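Long-range contacts in proteasome assembly chaperone family protein (Pyrococcus furiosus, PDB 3VR0), which acts as an activator of the archaeal proteasome and is a homologue of the proteasome assembly chaperones of the PAC2 family: residues I22-R27 with K61-Y66; P28-P33 with F89-S94; F133-I138 with R203-I208; S170-C175 with L228-K233. All blocks are in the same frame, centred on the assembly; numbering follows the deposited sequence.

Interaction 1: residues I22-R27 with K61-Y66; sequences IVVYER and KFAELY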
loop_
_atom_site.group_PDB
_atom_site.type_symbol
_atom_site.label_atom_id
_atom_site.label_comp_id
_atom_site.label_asym_id
_atom_site.label_seq_id
_atom_site.Cartn_x
_atom_site.Cartn_y
_atom_site.Cartn_z
ATOM N N ILE C 22 -3.039 19.409 -11.185
ATOM C CA ILE C 22 -3.345 19.832 -12.526
ATOM C C ILE C 22 -2.738 21.206 -12.810
ATOM O O ILE C 22 -2.986 22.155 -12.080
ATOM C CB ILE C 22 -4.875 19.848 -12.775
ATOM C CG1 ILE C 22 -5.444 18.462 -12.480
ATOM C CG2 ILE C 22 -5.162 20.350 -14.230
ATOM C CD1 ILE C 22 -6.887 18.337 -12.550
ATOM N N VAL C 23 -1.920 21.268 -13.854
ATOM C CA VAL C 23 -1.289 22.443 -14.332
ATOM C C VAL C 23 -2.162 22.929 -15.506
ATOM O O VAL C 23 -2.391 22.171 -16.470
ATOM C CB VAL C 23 0.118 22.104 -14.884
ATOM C CG1 VAL C 23 0.811 23.371 -15.384
ATOM C CG2 VAL C 23 0.996 21.422 -13.811
ATOM N N VAL C 24 -2.649 24.180 -15.417
ATOM C CA VAL C 24 -3.679 24.674 -16.340
ATOM C C VAL C 24 -3.067 25.803 -17.129
ATOM O O VAL C 24 -2.600 26.755 -16.540
ATOM C CB VAL C 24 -4.896 25.181 -15.604
ATOM C CG1 VAL C 24 -6.008 25.701 -16.619
ATOM C CG2 VAL C 24 -5.405 24.113 -14.653
ATOM N N TYR C 25 -3.046 25.678 -18.454
ATOM C CA TYR C 25 -2.357 26.642 -19.295
ATOM C C TYR C 25 -3.197 27.891 -19.568
ATOM O O TYR C 25 -2.653 28.982 -19.552
ATOM C CB TYR C 25 -1.826 25.982 -20.576
ATOM C CG TYR C 25 -0.830 24.885 -20.194
ATOM C CD1 TYR C 25 0.274 25.182 -19.369
ATOM C CD2 TYR C 25 -1.012 23.554 -20.614
ATOM C CE1 TYR C 25 1.176 24.193 -18.994
ATOM C CE2 TYR C 25 -0.133 22.566 -20.251
ATOM C CZ TYR C 25 0.970 22.882 -19.435
ATOM O OH TYR C 25 1.864 21.897 -19.062
ATOM N N GLU C 26 -4.509 27.706 -19.770
ATOM C CA GLU C 26 -5.459 28.803 -19.950
ATOM C C GLU C 26 -6.832 28.297 -19.555
ATOM O O GLU C 26 -7.079 27.088 -19.507
ATOM C CB GLU C 26 -5.485 29.220 -21.444
ATOM C CG GLU C 26 -5.972 28.066 -22.354
ATOM C CD GLU C 26 -6.279 28.484 -23.789
ATOM O OE1 GLU C 26 -6.909 29.552 -23.985
ATOM O OE2 GLU C 26 -5.860 27.738 -24.715
ATOM N N ARG C 27 -7.747 29.220 -19.360
ATOM C CA ARG C 27 -9.139 28.944 -19.205
ATOM C C ARG C 27 -9.896 29.131 -20.516
ATOM O O ARG C 27 -10.230 30.272 -20.901
ATOM C CB ARG C 27 -9.737 29.886 -18.196
ATOM C CG ARG C 27 -8.917 29.971 -16.891
ATOM C CD ARG C 27 -9.934 29.685 -15.790
ATOM N NE ARG C 27 -9.270 28.790 -14.906
ATOM C CZ ARG C 27 -9.875 27.957 -14.102
ATOM N NH1 ARG C 27 -11.197 27.878 -14.080
ATOM N NH2 ARG C 27 -9.114 27.183 -13.364
ATOM N N LYS C 61 -4.820 21.412 -26.560
ATOM C CA LYS C 61 -4.433 21.065 -25.198
ATOM C C LYS C 61 -4.459 22.278 -24.262
ATOM O O LYS C 61 -3.821 23.278 -24.579
ATOM C CB LYS C 61 -3.030 20.523 -25.135
ATOM C CG LYS C 61 -2.648 20.271 -23.676
ATOM C CD LYS C 61 -1.518 19.267 -23.503
ATOM C CE LYS C 61 -0.193 19.858 -23.864
ATOM N NZ LYS C 61 0.860 18.807 -23.677
ATOM N N PHE C 62 -5.101 22.147 -23.091
ATOM C CA PHE C 62 -5.122 23.251 -22.116
ATOM C C PHE C 62 -4.729 22.975 -20.670
ATOM O O PHE C 62 -4.589 23.938 -19.897
ATOM C CB PHE C 62 -6.455 23.971 -22.110
ATOM C CG PHE C 62 -7.605 23.195 -21.470
ATOM C CD1 PHE C 62 -8.130 23.596 -20.270
ATOM C CD2 PHE C 62 -8.181 22.101 -22.124
ATOM C CE1 PHE C 62 -9.186 22.960 -19.726
ATOM C CE2 PHE C 62 -9.267 21.457 -21.593
ATOM C CZ PHE C 62 -9.753 21.862 -20.381
ATOM N N ALA C 63 -4.575 21.702 -20.286
ATOM C CA ALA C 63 -4.121 21.370 -18.931
ATOM C C ALA C 63 -3.415 20.004 -18.894
ATOM O O ALA C 63 -3.659 19.158 -19.735
ATOM C CB ALA C 63 -5.294 21.362 -17.967
ATOM N N GLU C 64 -2.532 19.800 -17.928
ATOM C CA GLU C 64 -2.055 18.456 -17.724
ATOM C C GLU C 64 -2.021 18.026 -16.255
ATOM O O GLU C 64 -1.908 18.856 -15.334
ATOM C CB GLU C 64 -0.800 18.106 -18.590
ATOM C CG GLU C 64 0.361 18.955 -18.458
ATOM C CD GLU C 64 1.292 18.917 -19.705
ATOM O OE1 GLU C 64 0.997 18.253 -20.747
ATOM O OE2 GLU C 64 2.350 19.568 -19.611
ATOM N N LEU C 65 -2.245 16.727 -16.051
ATOM C CA LEU C 65 -2.383 16.180 -14.701
ATOM C C LEU C 65 -1.160 15.344 -14.356
ATOM O O LEU C 65 -0.740 14.508 -15.132
ATOM C CB LEU C 65 -3.675 15.374 -14.609
ATOM C CG LEU C 65 -4.067 14.767 -13.260
ATOM C CD1 LEU C 65 -5.593 14.598 -13.159
ATOM C CD2 LEU C 65 -3.329 13.378 -13.021
ATOM N N TYR C 66 -0.580 15.573 -13.198
ATOM C CA TYR C 66 0.464 14.714 -12.706
ATOM C C TYR C 66 0.018 14.171 -11.362
ATOM O O TYR C 66 -0.697 14.844 -10.618
ATOM C CB TYR C 66 1.750 15.528 -12.485
ATOM C CG TYR C 66 2.279 16.190 -13.779
ATOM C CD1 TYR C 66 3.101 15.486 -14.645
ATOM C CD2 TYR C 66 1.897 17.501 -14.132
ATOM C CE1 TYR C 66 3.578 16.079 -15.831
ATOM C CE2 TYR C 66 2.368 18.125 -15.334
ATOM C CZ TYR C 66 3.198 17.415 -16.159
ATOM O OH TYR C 66 3.701 18.009 -17.306
#

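Interaction 2: residues P28-P33 with F89-S94; sequences PDIYDP and FYYWKS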
loop_
_atom_site.group_PDB
_atom_site.type_symbol
_atom_site.label_atom_id
_atom_site.label_comp_id
_atom_site.label_asym_id
_atom_site.label_seq_id
_atom_site.Cartn_x
_atom_site.Cartn_y
_atom_site.Cartn_z
ATOM N N PRO C 28 -10.263 28.023 -21.156
ATOM C CA PRO C 28 -10.928 28.098 -22.460
ATOM C C PRO C 28 -12.334 28.627 -22.352
ATOM O O PRO C 28 -13.034 28.537 -21.291
ATOM C CB PRO C 28 -10.918 26.627 -22.968
ATOM C CG PRO C 28 -9.823 25.927 -22.071
ATOM C CD PRO C 28 -10.030 26.628 -20.738
ATOM N N ASP C 29 -12.742 29.167 -23.480
ATOM C CA ASP C 29 -14.008 29.831 -23.633
ATOM C C ASP C 29 -15.017 28.756 -23.977
ATOM O O ASP C 29 -15.463 28.632 -25.149
ATOM C CB ASP C 29 -13.899 30.891 -24.759
ATOM C CG ASP C 29 -15.226 31.595 -25.008
ATOM O OD1 ASP C 29 -16.063 31.540 -24.103
ATOM O OD2 ASP C 29 -15.414 32.200 -26.084
ATOM N N ILE C 30 -15.388 27.955 -22.974
ATOM C CA ILE C 30 -16.293 26.860 -23.255
ATOM C C ILE C 30 -17.346 26.856 -22.238
ATOM O O ILE C 30 -17.132 27.351 -21.149
ATOM C CB ILE C 30 -15.593 25.480 -23.275
ATOM C CG1 ILE C 30 -14.953 25.089 -21.888
ATOM C CG2 ILE C 30 -14.647 25.456 -24.435
ATOM C CD1 ILE C 30 -13.965 23.863 -21.995
ATOM N N TYR C 31 -18.494 26.300 -22.561
ATOM C CA TYR C 31 -19.473 26.165 -21.520
ATOM C C TYR C 31 -20.346 24.935 -21.610
ATOM O O TYR C 31 -20.699 24.485 -22.684
ATOM C CB TYR C 31 -20.356 27.417 -21.401
ATOM C CG TYR C 31 -21.082 27.355 -20.068
ATOM C CD1 TYR C 31 -20.352 27.077 -18.893
ATOM C CD2 TYR C 31 -22.499 27.475 -19.990
ATOM C CE1 TYR C 31 -20.977 26.985 -17.662
ATOM C CE2 TYR C 31 -23.153 27.361 -18.732
ATOM C CZ TYR C 31 -22.364 27.112 -17.580
ATOM O OH TYR C 31 -22.925 26.997 -16.330
ATOM N N ASP C 32 -20.684 24.409 -20.433
ATOM C CA ASP C 32 -21.489 23.210 -20.292
ATOM C C ASP C 32 -20.919 22.116 -21.193
ATOM O O ASP C 32 -21.672 21.463 -21.873
ATOM C CB ASP C 32 -22.956 23.501 -20.693
ATOM C CG ASP C 32 -23.907 22.371 -20.315
ATOM O OD1 ASP C 32 -23.566 21.560 -19.429
ATOM O OD2 ASP C 32 -25.014 22.291 -20.900
ATOM N N PRO C 33 -19.591 21.926 -21.192
ATOM C CA PRO C 33 -19.066 20.938 -22.110
ATOM C C PRO C 33 -19.397 19.501 -21.700
ATOM O O PRO C 33 -19.850 19.226 -20.555
ATOM C CB PRO C 33 -17.570 21.192 -22.063
ATOM C CG PRO C 33 -17.331 21.768 -20.678
ATOM C CD PRO C 33 -18.546 22.495 -20.310
ATOM N N PHE C 89 -5.494 17.243 -20.826
ATOM C CA PHE C 89 -6.838 17.660 -21.161
ATOM C C PHE C 89 -6.796 18.535 -22.424
ATOM O O PHE C 89 -5.960 19.449 -22.517
ATOM C CB PHE C 89 -7.460 18.479 -20.029
ATOM C CG PHE C 89 -7.696 17.716 -18.771
ATOM C CD1 PHE C 89 -8.985 17.197 -18.470
ATOM C CD2 PHE C 89 -6.677 17.561 -17.844
ATOM C CE1 PHE C 89 -9.219 16.521 -17.260
ATOM C CE2 PHE C 89 -6.907 16.852 -16.614
ATOM C CZ PHE C 89 -8.156 16.351 -16.330
ATOM N N TYR C 90 -7.695 18.243 -23.374
ATOM C CA TYR C 90 -7.847 19.006 -24.618
ATOM C C TYR C 90 -9.250 19.568 -24.651
ATOM O O TYR C 90 -10.185 18.950 -24.115
ATOM C CB TYR C 90 -7.671 18.098 -25.851
ATOM C CG TYR C 90 -6.257 17.616 -26.032
ATOM C CD1 TYR C 90 -5.424 18.178 -26.979
ATOM C CD2 TYR C 90 -5.752 16.606 -25.228
ATOM C CE1 TYR C 90 -4.106 17.735 -27.118
ATOM C CE2 TYR C 90 -4.463 16.157 -25.359
ATOM C CZ TYR C 90 -3.644 16.723 -26.289
ATOM O OH TYR C 90 -2.362 16.246 -26.387
ATOM N N TYR C 91 -9.447 20.722 -25.274
ATOM C CA TYR C 91 -10.838 21.158 -25.443
ATOM C C TYR C 91 -11.201 21.406 -26.906
ATOM O O TYR C 91 -10.333 21.653 -27.768
ATOM C CB TYR C 91 -11.116 22.425 -24.621
ATOM C CG TYR C 91 -10.549 23.705 -25.264
ATOM C CD1 TYR C 91 -11.332 24.489 -26.144
ATOM C CD2 TYR C 91 -9.244 24.094 -25.006
ATOM C CE1 TYR C 91 -10.816 25.672 -26.724
ATOM C CE2 TYR C 91 -8.713 25.251 -25.542
ATOM C CZ TYR C 91 -9.497 26.034 -26.423
ATOM O OH TYR C 91 -8.934 27.166 -26.943
ATOM N N TRP C 92 -12.497 21.383 -27.166
ATOM C CA TRP C 92 -12.986 21.750 -28.497
ATOM C C TRP C 92 -14.145 22.676 -28.280
ATOM O O TRP C 92 -15.048 22.371 -27.481
ATOM C CB TRP C 92 -13.457 20.534 -29.279
ATOM C CG TRP C 92 -13.973 20.793 -30.654
ATOM C CD1 TRP C 92 -13.220 21.050 -31.793
ATOM C CD2 TRP C 92 -15.347 20.754 -31.078
ATOM N NE1 TRP C 92 -14.064 21.157 -32.884
ATOM C CE2 TRP C 92 -15.364 21.003 -32.473
ATOM C CE3 TRP C 92 -16.576 20.558 -30.404
ATOM C CZ2 TRP C 92 -16.564 21.037 -33.223
ATOM C CZ3 TRP C 92 -17.766 20.585 -31.145
ATOM C CH2 TRP C 92 -17.742 20.832 -32.563
ATOM N N LYS C 93 -14.095 23.826 -28.947
ATOM C CA LYS C 93 -15.202 24.786 -28.835
ATOM C C LYS C 93 -16.094 24.573 -30.044
ATOM O O LYS C 93 -15.625 24.604 -31.161
ATOM C CB LYS C 93 -14.667 26.223 -28.756
ATOM C CG LYS C 93 -15.754 27.319 -28.531
ATOM C CD LYS C 93 -15.152 28.753 -28.692
ATOM C CE LYS C 93 -16.246 29.860 -28.516
ATOM N NZ LYS C 93 -17.251 29.629 -27.420
ATOM N N SER C 94 -17.369 24.288 -29.834
ATOM C CA SER C 94 -18.256 24.115 -30.987
ATOM C C SER C 94 -18.416 25.427 -31.796
ATOM O O SER C 94 -18.501 26.512 -31.202
ATOM C CB SER C 94 -19.633 23.688 -30.529
ATOM O OG SER C 94 -20.521 23.736 -31.629
HETATM O O HOH W 1 -10.971 29.544 -25.584
#

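Interaction 3: residues F133-I138 with R203-I208; sequences FGTREI and RGMFGI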
loop_
_atom_site.group_PDB
_atom_site.type_symbol
_atom_site.label_atom_id
_atom_site.label_comp_id
_atom_site.label_asym_id
_atom_site.label_seq_id
_atom_site.Cartn_x
_atom_site.Cartn_y
_atom_site.Cartn_z
ATOM N N PHE C 133 -15.733 24.345 -15.292
ATOM C CA PHE C 133 -16.192 24.827 -16.609
ATOM C C PHE C 133 -17.659 24.575 -16.827
ATOM O O PHE C 133 -18.165 24.706 -17.927
ATOM C CB PHE C 133 -15.323 24.236 -17.726
ATOM C CG PHE C 133 -13.907 24.638 -17.592
ATOM C CD1 PHE C 133 -13.468 25.874 -18.102
ATOM C CD2 PHE C 133 -13.018 23.858 -16.828
ATOM C CE1 PHE C 133 -12.127 26.293 -17.881
ATOM C CE2 PHE C 133 -11.700 24.244 -16.634
ATOM C CZ PHE C 133 -11.256 25.467 -17.157
ATOM N N GLY C 134 -18.346 24.192 -15.758
ATOM C CA GLY C 134 -19.754 23.900 -15.843
ATOM C C GLY C 134 -20.088 22.505 -16.355
ATOM O O GLY C 134 -21.231 22.276 -16.696
ATOM N N THR C 135 -19.126 21.589 -16.473
ATOM C CA THR C 135 -19.402 20.200 -16.923
ATOM C C THR C 135 -20.383 19.457 -16.022
ATOM O O THR C 135 -20.237 19.475 -14.781
ATOM C CB THR C 135 -18.138 19.359 -16.952
ATOM O OG1 THR C 135 -17.134 20.071 -17.673
ATOM C CG2 THR C 135 -18.393 17.975 -17.617
ATOM N N ARG C 136 -21.389 18.841 -16.649
ATOM C CA ARG C 136 -22.400 18.044 -15.939
ATOM C C ARG C 136 -22.373 16.637 -16.471
ATOM O O ARG C 136 -22.743 15.717 -15.779
ATOM C CB ARG C 136 -23.834 18.614 -16.149
ATOM C CG ARG C 136 -24.024 20.089 -15.614
ATOM C CD ARG C 136 -25.361 20.736 -16.106
ATOM N NE ARG C 136 -25.459 20.659 -17.578
ATOM C CZ ARG C 136 -26.463 20.077 -18.237
ATOM N NH1 ARG C 136 -27.510 19.580 -17.550
ATOM N NH2 ARG C 136 -26.428 20.012 -19.574
ATOM N N GLU C 137 -21.955 16.491 -17.730
ATOM C CA GLU C 137 -22.240 15.310 -18.511
ATOM C C GLU C 137 -20.919 14.668 -18.937
ATOM O O GLU C 137 -19.995 15.368 -19.372
ATOM C CB GLU C 137 -23.053 15.668 -19.770
ATOM C CG GLU C 137 -23.628 14.404 -20.469
ATOM C CD GLU C 137 -24.583 14.719 -21.669
ATOM O OE1 GLU C 137 -25.020 15.874 -21.781
ATOM O OE2 GLU C 137 -24.834 13.816 -22.509
ATOM N N ILE C 138 -20.850 13.342 -18.824
ATOM C CA ILE C 138 -19.597 12.608 -18.998
ATOM C C ILE C 138 -19.797 11.461 -19.949
ATOM O O ILE C 138 -20.760 10.749 -19.813
ATOM C CB ILE C 138 -19.145 12.028 -17.647
ATOM C CG1 ILE C 138 -18.904 13.129 -16.634
ATOM C CG2 ILE C 138 -17.869 11.225 -17.772
ATOM C CD1 ILE C 138 -18.985 12.650 -15.110
ATOM N N ARG C 203 -22.021 13.578 -7.250
ATOM C CA ARG C 203 -21.977 15.045 -7.280
ATOM C C ARG C 203 -23.110 15.626 -8.101
ATOM O O ARG C 203 -23.173 16.810 -8.259
ATOM C CB ARG C 203 -20.682 15.534 -7.920
ATOM C CG ARG C 203 -19.495 15.135 -7.188
ATOM C CD ARG C 203 -18.296 15.546 -7.988
ATOM N NE ARG C 203 -17.087 15.107 -7.326
ATOM C CZ ARG C 203 -15.974 15.811 -7.323
ATOM N NH1 ARG C 203 -15.948 17.010 -7.913
ATOM N NH2 ARG C 203 -14.898 15.335 -6.710
ATOM N N GLY C 204 -23.978 14.794 -8.662
ATOM C CA GLY C 204 -25.138 15.328 -9.383
ATOM C C GLY C 204 -24.865 15.409 -10.869
ATOM O O GLY C 204 -25.690 15.929 -11.609
ATOM N N MET C 205 -23.717 14.873 -11.292
ATOM C CA MET C 205 -23.325 14.719 -12.712
ATOM C C MET C 205 -23.887 13.417 -13.294
ATOM O O MET C 205 -24.463 12.585 -12.578
ATOM C CB MET C 205 -21.784 14.727 -12.838
ATOM C CG MET C 205 -21.116 16.008 -12.280
ATOM S SD MET C 205 -19.313 15.873 -12.274
ATOM C CE MET C 205 -18.877 16.185 -14.019
ATOM N N PHE C 206 -23.725 13.216 -14.602
ATOM C CA PHE C 206 -24.428 12.106 -15.252
ATOM C C PHE C 206 -23.733 11.759 -16.524
ATOM O O PHE C 206 -22.930 12.573 -17.039
ATOM C CB PHE C 206 -25.907 12.429 -15.496
ATOM C CG PHE C 206 -26.158 13.579 -16.478
ATOM C CD1 PHE C 206 -26.355 13.322 -17.829
ATOM C CD2 PHE C 206 -26.244 14.902 -16.033
ATOM C CE1 PHE C 206 -26.618 14.390 -18.746
ATOM C CE2 PHE C 206 -26.488 15.971 -16.936
ATOM C CZ PHE C 206 -26.690 15.699 -18.298
ATOM N N GLY C 207 -24.016 10.572 -17.037
ATOM C CA GLY C 207 -23.445 10.215 -18.311
ATOM C C GLY C 207 -23.509 8.760 -18.675
ATOM O O GLY C 207 -24.361 8.052 -18.201
ATOM N N ILE C 208 -22.611 8.328 -19.541
ATOM C CA ILE C 208 -22.736 7.033 -20.170
ATOM C C ILE C 208 -21.338 6.464 -20.355
ATOM O O ILE C 208 -20.406 7.196 -20.619
ATOM C CB ILE C 208 -23.470 7.165 -21.590
ATOM C CG1 ILE C 208 -23.671 5.817 -22.230
ATOM C CG2 ILE C 208 -22.696 8.172 -22.546
ATOM C CD1 ILE C 208 -24.837 5.831 -23.387
#

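Interaction 4: residues S170-C175 with L228-K233; sequences SKLEGC and LSAVTK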
loop_
_atom_site.group_PDB
_atom_site.type_symbol
_atom_site.label_atom_id
_atom_site.label_comp_id
_atom_site.label_asym_id
_atom_site.label_seq_id
_atom_site.Cartn_x
_atom_site.Cartn_y
_atom_site.Cartn_z
ATOM N N SER C 170 -32.196 7.582 -28.310
ATOM C CA SER C 170 -32.654 8.519 -29.362
ATOM C C SER C 170 -31.487 9.018 -30.178
ATOM O O SER C 170 -31.498 8.925 -31.409
ATOM C CB SER C 170 -33.339 9.732 -28.758
ATOM O OG SER C 170 -34.355 9.331 -27.881
ATOM N N LYS C 171 -30.472 9.531 -29.482
ATOM C CA LYS C 171 -29.285 10.092 -30.133
ATOM C C LYS C 171 -28.627 9.073 -31.014
ATOM O O LYS C 171 -28.055 9.433 -32.030
ATOM C CB LYS C 171 -28.261 10.576 -29.100
ATOM C CG LYS C 171 -28.796 11.568 -28.122
ATOM C CD LYS C 171 -28.845 12.906 -28.743
ATOM C CE LYS C 171 -29.268 13.954 -27.738
ATOM N NZ LYS C 171 -29.390 15.238 -28.490
ATOM N N LEU C 172 -28.715 7.806 -30.617
ATOM C CA LEU C 172 -28.028 6.702 -31.301
ATOM C C LEU C 172 -28.842 6.045 -32.435
ATOM O O LEU C 172 -28.301 5.278 -33.231
ATOM C CB LEU C 172 -27.631 5.627 -30.285
ATOM C CG LEU C 172 -26.404 5.900 -29.410
ATOM C CD1 LEU C 172 -26.490 5.117 -28.116
ATOM C CD2 LEU C 172 -25.155 5.536 -30.146
ATOM N N GLU C 173 -30.140 6.319 -32.475
ATOM C CA GLU C 173 -31.030 5.816 -33.537
ATOM C C GLU C 173 -30.354 6.012 -34.924
ATOM O O GLU C 173 -29.975 7.132 -35.283
ATOM C CB GLU C 173 -32.368 6.558 -33.419
ATOM C CG GLU C 173 -33.601 5.826 -33.947
ATOM C CD GLU C 173 -34.844 5.939 -33.032
ATOM O OE1 GLU C 173 -35.007 6.945 -32.278
ATOM O OE2 GLU C 173 -35.677 4.995 -33.085
ATOM N N GLY C 174 -30.123 4.915 -35.654
ATOM C CA GLY C 174 -29.523 4.984 -37.002
ATOM C C GLY C 174 -28.017 4.779 -37.108
ATOM O O GLY C 174 -27.426 4.790 -38.197
ATOM N N CYS C 175 -27.383 4.588 -35.962
ATOM C CA CYS C 175 -25.962 4.386 -35.906
ATOM C C CYS C 175 -25.645 3.034 -36.516
ATOM O O CYS C 175 -26.414 2.088 -36.329
ATOM C CB CYS C 175 -25.536 4.419 -34.440
ATOM S SG CYS C 175 -23.802 4.104 -34.185
ATOM N N LEU C 228 -15.957 5.035 -31.028
ATOM C CA LEU C 228 -15.905 6.435 -31.427
ATOM C C LEU C 228 -17.030 6.813 -32.414
ATOM O O LEU C 228 -17.461 7.984 -32.432
ATOM C CB LEU C 228 -14.548 6.768 -32.041
ATOM C CG LEU C 228 -14.442 8.270 -32.293
ATOM C CD1 LEU C 228 -14.637 9.056 -30.949
ATOM C CD2 LEU C 228 -13.143 8.568 -32.944
ATOM N N SER C 229 -17.486 5.831 -33.223
ATOM C CA SER C 229 -18.698 5.989 -34.048
ATOM C C SER C 229 -19.932 6.166 -33.172
ATOM O O SER C 229 -20.840 6.983 -33.460
ATOM C CB SER C 229 -18.889 4.774 -34.990
ATOM O OG SER C 229 -17.754 4.629 -35.831
ATOM N N ALA C 230 -19.988 5.401 -32.084
ATOM C CA ALA C 230 -21.135 5.565 -31.203
ATOM C C ALA C 230 -21.087 6.935 -30.530
ATOM O O ALA C 230 -22.098 7.625 -30.473
ATOM C CB ALA C 230 -21.222 4.446 -30.173
ATOM N N VAL C 231 -19.915 7.319 -30.012
ATOM C CA VAL C 231 -19.762 8.605 -29.327
ATOM C C VAL C 231 -19.996 9.803 -30.303
ATOM O O VAL C 231 -20.830 10.629 -30.029
ATOM C CB VAL C 231 -18.372 8.736 -28.709
ATOM C CG1 VAL C 231 -18.147 10.205 -28.203
ATOM C CG2 VAL C 231 -18.152 7.686 -27.630
ATOM N N THR C 232 -19.275 9.872 -31.423
ATOM C CA THR C 232 -19.531 10.947 -32.401
ATOM C C THR C 232 -20.995 10.980 -32.848
ATOM O O THR C 232 -21.629 12.043 -32.937
ATOM C CB THR C 232 -18.617 10.900 -33.597
ATOM O OG1 THR C 232 -18.718 9.619 -34.237
ATOM C CG2 THR C 232 -17.163 11.204 -33.180
ATOM N N LYS C 233 -21.595 9.809 -32.996
ATOM C CA LYS C 233 -23.029 9.789 -33.285
ATOM C C LYS C 233 -23.872 10.460 -32.196
ATOM O O LYS C 233 -24.773 11.254 -32.503
ATOM C CB LYS C 233 -23.487 8.354 -33.603
ATOM C CG LYS C 233 -24.919 7.999 -33.273
ATOM C CD LYS C 233 -25.946 8.852 -34.014
ATOM C CE LYS C 233 -26.055 8.521 -35.470
ATOM N NZ LYS C 233 -27.529 8.550 -35.800
#

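Interaction 1: residues I22-R27 with K61-Y66
Tyr25 and Phe62 bury the most surface where strand 21-24, outermost in the main sheet of this chain, runs antiparallel to strand 60-66, the axes of the short segments 4.6 Å apart. Tyr25 N donates to Phe62 O at 2.7 Å, continuing the ladder beyond the hydrogen-bonded pair Val23 and Glu64. With CG anti to the carbonyl carbon (chi1 -61°), the Tyr25 ring lies back along strand 60-66 and brings its hydroxyl to the Glu64 carboxylate. Tyr25 OH donates to Glu64 OE2 at 2.4 Å, so short that the exact length is doubtful. The carboxylate sits at the ring's edge, the two planes 78° apart. Lys61 NZ meets the other oxygen, Glu64 OE1, in a salt bridge of 3.0 Å and also pairs with Glu88. The Phe62 ring turns an edge to the backbone of Glu26, CD1 lying 3.7 Å from Glu26 O; Phe62 and Ala63 together face Phe89 in a classic beta bulge. On the face opposite Glu64, Ile22 places CG1 3.9 Å from Leu65 CD1 and CG2 beside Ala63 CB, all beneath helix 116-131, whose Phe129 touches Ile22 and Ala63. The sheet margin is therefore two-sided: apolar toward the helix, and polar at the buried Glu64 carboxylate, whose charged form the nearby Lys61 ammonium is likely to favour, with the Tyr25 phenol at the other oxygen.

Interaction 2: residues P28-P33 with F89-S94
Ile30 and Lys93 bring their CA atoms to 6.1 Å where the loop, turning at Asp29 in an inverse gamma turn with a weak Ile30 N to Pro28 O bond, passes the end of strand 87-92. This loop links strands 21-24 and 34-37 of the main sheet. Its chief contact is of the CH-pi kind: Pro28 CB stands over the centre of one face of the Tyr91 ring, 3.5 Å from the centroid and only 5° off the ring normal. Tyr91 reaches this place with CG between its backbone N and carbonyl carbon (chi1 77°). Phe62 and Phe133 also pack on the same proline. Ile30 CG2 adds an oblique contact, 3.9 Å from Tyr91 CD1. Farther out, the Lys93 chain runs extended until it bends at its last torsion, and NZ donates to Asp29 O at 3.1 Å; NZ also forms a salt bridge with Asp29 OD2, its hydrogen bond weak. One water joins both sides, accepting from Asp29 N at 2.8 Å and lying a long 3.4 Å from Tyr91 OH.

Interaction 3: residues F133-I138 with R203-I208
Phe206 holds CG between its backbone N and carbonyl carbon (chi1 65°), which lays the ring back over Glu137, whose own CG is anti to N and chain extended. Glu137 CB sits over the ring face in a CH-pi contact, and CG comes within 3.5 Å of Phe206 CE1. Arg136 runs alongside and meets the ring edge, Phe206 CE2 lying 3.8 Å from NH1 over one guanidinium face; NE pairs with Asp32. With an alanine at Phe206, the Glu137 stem and one face of the Arg136 guanidinium would probably lose their cover, a gap opening where the ring had been. Below, parallel strand pairing begins with Phe206 N to Arg136 O, 2.9 Å, and Ile138 N to Phe206 O, 2.8 Å. Gly207 passes so near Ile138 O that any CB would clash. On the other face Met205 CE reaches Ile138 CD1 at 3.7 Å, both against Leu127 of helix 116-131, while helix 164-172 covers Phe206 and Glu137, and strand 34-37 lies along the far side of strand 137-145.

Interaction 4: residues S170-C175 with L228-K233
Leu172 and Lys233 bring their CA atoms within 6.2 Å where helix 164-172 ends in a type II beta turn, Leu172 to Cys175, against the side of helix 221-235. Gly174 takes the left-handed backbone position of that turn, closed by Cys175 N to Leu172 O at 3.0 Å. Lys233 buries more surface than any other residue here. Its chain leaves anti to the backbone N (chi1 151°) and then bends at each later torsion, curling over the helix end. CD lies a tight 3.0 Å from Lys171 O, CG packs at 3.8 Å on Cys175 CB, and NZ donates to Glu173 O at 2.9 Å from 37° above the carbonyl plane. The ammonium thus sits by the C-terminal end of a helix, where its charge is probably favoured. Were a methionine to replace Lys233, Glu173 O would probably be left without this donor and the turn less firmly tied to helix 221-235. Beneath, Leu172 CD2 touches Ala230 CB at 4.1 Å. Cys175 SG, near Ser229 O, binds a gold ion about 2 Å away.

Interactions 1, 2 and 3 all reach the same mixed sheet. Interactions 1 and 2 have centres about 13 Å apart and share neighbouring strands 60-66 and 87-92; their segments alternate along the chain, and the first segments, 22-27 and 28-33, follow one another directly, as strand and then loop. Interaction 3 comes later in sequence; its centre and that of interaction 2 are about 14 Å apart, and the Asp32 to Arg136 salt bridge joins the two. Interaction 4 touches none of the others; the centres of interactions 1 and 4 are about 30 Å apart. It alternates in sequence with interaction 3, nearest atoms about 5 Å apart. Three contacts thus lie on one sheet, and the fourth joins two helices beside it.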